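Local coordinates for protein amidase (Bacillus anthracis, PDB 5EWQ) that probably hydrolyses carboxylic acid amides as a member of the amidase family, to which the A subunit of glutamyl-tRNA(Gln) amidotransferase also belongs, at residues Lys387-Phe392 with Thr406-Ser411. Numbering follows the deposited sequence.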
ATOM      1  N   LYS A 387      24.663   5.499 -10.197  1.00 49.61           N
ATOM      2  CA  LYS A 387      25.902   6.228  -9.947  1.00 50.02           C
ATOM      3  C   LYS A 387      25.675   7.735  -9.960  1.00 43.27           C
ATOM      4  O   LYS A 387      26.256   8.466  -9.157  1.00 52.18           O
ATOM      5  CB  LYS A 387      26.963   5.858 -10.984  1.00 51.28           C
ATOM      6  CG  LYS A 387      28.203   5.202 -10.402  1.00 60.52           C
ATOM      7  CD  LYS A 387      29.301   5.077 -11.447  1.00 71.34           C
ATOM      8  CE  LYS A 387      28.818   4.329 -12.679  1.00 74.97           C
ATOM      9  NZ  LYS A 387      29.872   4.260 -13.731  1.00 75.19           N
ATOM     10  N   GLU A 388      24.831   8.196 -10.876  1.00 33.83           N
ATOM     11  CA  GLU A 388      24.552   9.621 -11.010  1.00 32.26           C
ATOM     12  C   GLU A 388      23.714  10.138  -9.843  1.00 57.79           C
ATOM     13  O   GLU A 388      23.852  11.292  -9.435  1.00 55.03           O
ATOM     14  CB  GLU A 388      23.846   9.901 -12.337  1.00 31.68           C
ATOM     15  CG  GLU A 388      24.695   9.577 -13.557  1.00 36.05           C
ATOM     16  CD  GLU A 388      23.934   9.718 -14.861  1.00 39.94           C
ATOM     17  OE1 GLU A 388      24.463   9.285 -15.906  1.00 41.93           O
ATOM     18  OE2 GLU A 388      22.810  10.259 -14.841  1.00 31.52           O
ATOM     19  N   ILE A 389      22.850   9.278  -9.311  1.00 37.21           N
ATOM     20  CA  ILE A 389      22.044   9.617  -8.143  1.00 28.30           C
ATOM     21  C   ILE A 389      22.927   9.881  -6.931  1.00 38.15           C
ATOM     22  O   ILE A 389      22.763  10.885  -6.235  1.00 43.72           O
ATOM     23  CB  ILE A 389      21.045   8.496  -7.800  1.00 39.31           C
ATOM     24  CG1 ILE A 389      20.044   8.312  -8.939  1.00 41.88           C
ATOM     25  CG2 ILE A 389      20.317   8.805  -6.501  1.00 26.72           C
ATOM     26  CD1 ILE A 389      19.148   7.109  -8.778  1.00 29.27           C
ATOM     27  N   ILE A 390      23.863   8.968  -6.688  1.00 38.19           N
ATOM     28  CA  ILE A 390      24.793   9.078  -5.570  1.00 43.06           C
ATOM     29  C   ILE A 390      25.586  10.381  -5.638  1.00 52.10           C
ATOM     30  O   ILE A 390      25.781  11.056  -4.626  1.00 60.21           O
ATOM     31  CB  ILE A 390      25.766   7.882  -5.537  1.00 40.57           C
ATOM     32  CG1 ILE A 390      24.993   6.573  -5.365  1.00 41.55           C
ATOM     33  CG2 ILE A 390      26.784   8.046  -4.422  1.00 36.43           C
ATOM     34  CD1 ILE A 390      25.871   5.340  -5.341  1.00 42.88           C
ATOM     35  N   ALA A 391      26.028  10.734  -6.840  1.00 42.71           N
ATOM     36  CA  ALA A 391      26.766  11.971  -7.053  1.00 32.84           C
ATOM     37  C   ALA A 391      25.858  13.184  -6.879  1.00 44.75           C
ATOM     38  O   ALA A 391      26.292  14.235  -6.408  1.00 48.00           O
ATOM     39  CB  ALA A 391      27.401  11.977  -8.434  1.00 33.97           C
ATOM     40  N   PHE A 392      24.595  13.027  -7.260  1.00 39.83           N
ATOM     41  CA  PHE A 392      23.616  14.104  -7.155  1.00 34.62           C
ATOM     42  C   PHE A 392      23.304  14.435  -5.699  1.00 45.32           C
ATOM     43  O   PHE A 392      23.234  15.604  -5.320  1.00 51.79           O
ATOM     44  CB  PHE A 392      22.329  13.724  -7.895  1.00 26.07           C
ATOM     45  CG  PHE A 392      21.260  14.778  -7.835  1.00 31.77           C
ATOM     46  CD1 PHE A 392      21.231  15.809  -8.759  1.00 24.24           C
ATOM     47  CD2 PHE A 392      20.276  14.732  -6.860  1.00 34.36           C
ATOM     48  CE1 PHE A 392      20.248  16.777  -8.708  1.00 30.31           C
ATOM     49  CE2 PHE A 392      19.291  15.697  -6.804  1.00 34.16           C
ATOM     50  CZ  PHE A 392      19.275  16.721  -7.730  1.00 37.78           C
ATOM     51  N   THR A 406      23.665   4.948   2.411  1.00 39.99           N
ATOM     52  CA  THR A 406      24.558   3.799   2.533  1.00 45.04           C
ATOM     53  C   THR A 406      24.083   2.588   1.730  1.00 50.24           C
ATOM     54  O   THR A 406      24.893   1.862   1.150  1.00 46.55           O
ATOM     55  CB  THR A 406      24.719   3.380   4.009  1.00 52.14           C
ATOM     56  OG1 THR A 406      25.044   4.530   4.803  1.00 58.88           O
ATOM     57  CG2 THR A 406      25.821   2.340   4.157  1.00 58.34           C
ATOM     58  N   LEU A 407      22.771   2.376   1.692  1.00 42.93           N
ATOM     59  CA  LEU A 407      22.207   1.198   1.038  1.00 41.44           C
ATOM     60  C   LEU A 407      22.371   1.220  -0.481  1.00 44.16           C
ATOM     61  O   LEU A 407      22.745   0.212  -1.081  1.00 46.24           O
ATOM     62  CB  LEU A 407      20.728   1.052   1.398  1.00 56.66           C
ATOM     63  CG  LEU A 407      20.456   0.393   2.751  1.00 53.37           C
ATOM     64  CD1 LEU A 407      18.981   0.468   3.105  1.00 45.36           C
ATOM     65  CD2 LEU A 407      20.927  -1.051   2.728  1.00 48.85           C
ATOM     66  N   ILE A 408      22.093   2.362  -1.101  1.00 35.08           N
ATOM     67  CA  ILE A 408      22.213   2.472  -2.551  1.00 35.85           C
ATOM     68  C   ILE A 408      23.679   2.576  -2.960  1.00 36.87           C
ATOM     69  O   ILE A 408      24.032   2.303  -4.108  1.00 64.31           O
ATOM     70  CB  ILE A 408      21.433   3.682  -3.107  1.00 42.71           C
ATOM     71  CG1 ILE A 408      22.079   4.997  -2.673  1.00 37.56           C
ATOM     72  CG2 ILE A 408      19.980   3.626  -2.666  1.00 30.97           C
ATOM     73  CD1 ILE A 408      21.387   6.219  -3.231  1.00 29.91           C
ATOM     74  N   GLU A 409      24.528   2.968  -2.017  1.00 41.12           N
ATOM     75  CA  GLU A 409      25.967   2.985  -2.250  1.00 51.31           C
ATOM     76  C   GLU A 409      26.513   1.564  -2.234  1.00 48.33           C
ATOM     77  O   GLU A 409      27.398   1.220  -3.014  1.00 56.42           O
ATOM     78  CB  GLU A 409      26.681   3.841  -1.202  1.00 48.76           C
ATOM     79  CG  GLU A 409      26.611   5.337  -1.462  1.00 49.70           C
ATOM     80  CD  GLU A 409      27.276   6.148  -0.366  1.00 64.93           C
ATOM     81  OE1 GLU A 409      27.327   5.666   0.784  1.00 69.33           O
ATOM     82  OE2 GLU A 409      27.751   7.267  -0.657  1.00 73.92           O
ATOM     83  N   ALA A 410      25.970   0.741  -1.342  1.00 52.50           N
ATOM     84  CA  ALA A 410      26.383  -0.652  -1.227  1.00 47.43           C
ATOM     85  C   ALA A 410      25.938  -1.457  -2.444  1.00 47.29           C
ATOM     86  O   ALA A 410      26.636  -2.369  -2.885  1.00 54.12           O
ATOM     87  CB  ALA A 410      25.826  -1.265   0.048  1.00 45.73           C
ATOM     88  N   SER A 411      24.772  -1.110  -2.981  1.00 52.93           N
ATOM     89  CA  SER A 411      24.233  -1.800  -4.146  1.00 53.18           C
ATOM     90  C   SER A 411      25.034  -1.470  -5.401  1.00 54.35           C
ATOM     91  O   SER A 411      25.170  -2.303  -6.299  1.00 46.46           O
ATOM     92  CB  SER A 411      22.760  -1.436  -4.348  1.00 41.23           C
ATOM     93  OG  SER A 411      22.207  -2.133  -5.452  1.00 45.69           O
TER
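Ile-390 of helix 386-394 reaches across to Ile-408 and Glu-409 of helix 406-412 and contributes the largest share of a small, mainly apolar contact. With CG1 anti to its own carbonyl carbon (chi1 -61°) and CD1 fully extended beyond it, the long branch of Ile-390 runs out to the opposing backbone: CD1 rests 3.8 Å from Ile-408 O and almost as near the CA of Glu-409. The short branch turns to the Glu-409 side chain, so that both methyls of Ile-390 meet Glu-409 CG from the same side, CD1 at 3.9 Å and CG2 at 4.0 Å. On the buried side, Ile-408 sets CD1 against both isoleucines, 4.2 Å from Ile-390 CG1 and 4.3 Å from Ile-389 CG2. Helix 360-377 closes this side, Phe-375 packing on Ile-389 and Phe-367 on Ile-408. The other side is looser and more polar. There Glu-409 passes Ile-390 at an angle, offering its CG methylene, while its carboxylate goes on to a salt bridge from OE2 to Lys-394 NZ at the end of helix 386-394. This ties the two helices together beside the apolar contact; Lys-387, exposed, takes no part in 406-411 but reaches Glu-412 further along the helix, as Ile-390 also does. The segment axes approach only to 10.2 Å and just 167 Å² is buried, as expected for a seam bridged by isoleucine side chains, with the nearest CA atoms, those of Ile-390 and Glu-409, 7.0 Å apart. The chain between the segments adds a further link, a hydrogen bond from Gln-405 NE2 to Ile-390 O. Far from the centre of the chain, two short helices, joined through helix 397-400, pack in roughly antiparallel directions (144°) over helix 360-377, in a peripheral helical layer of the alpha/beta amidase fold.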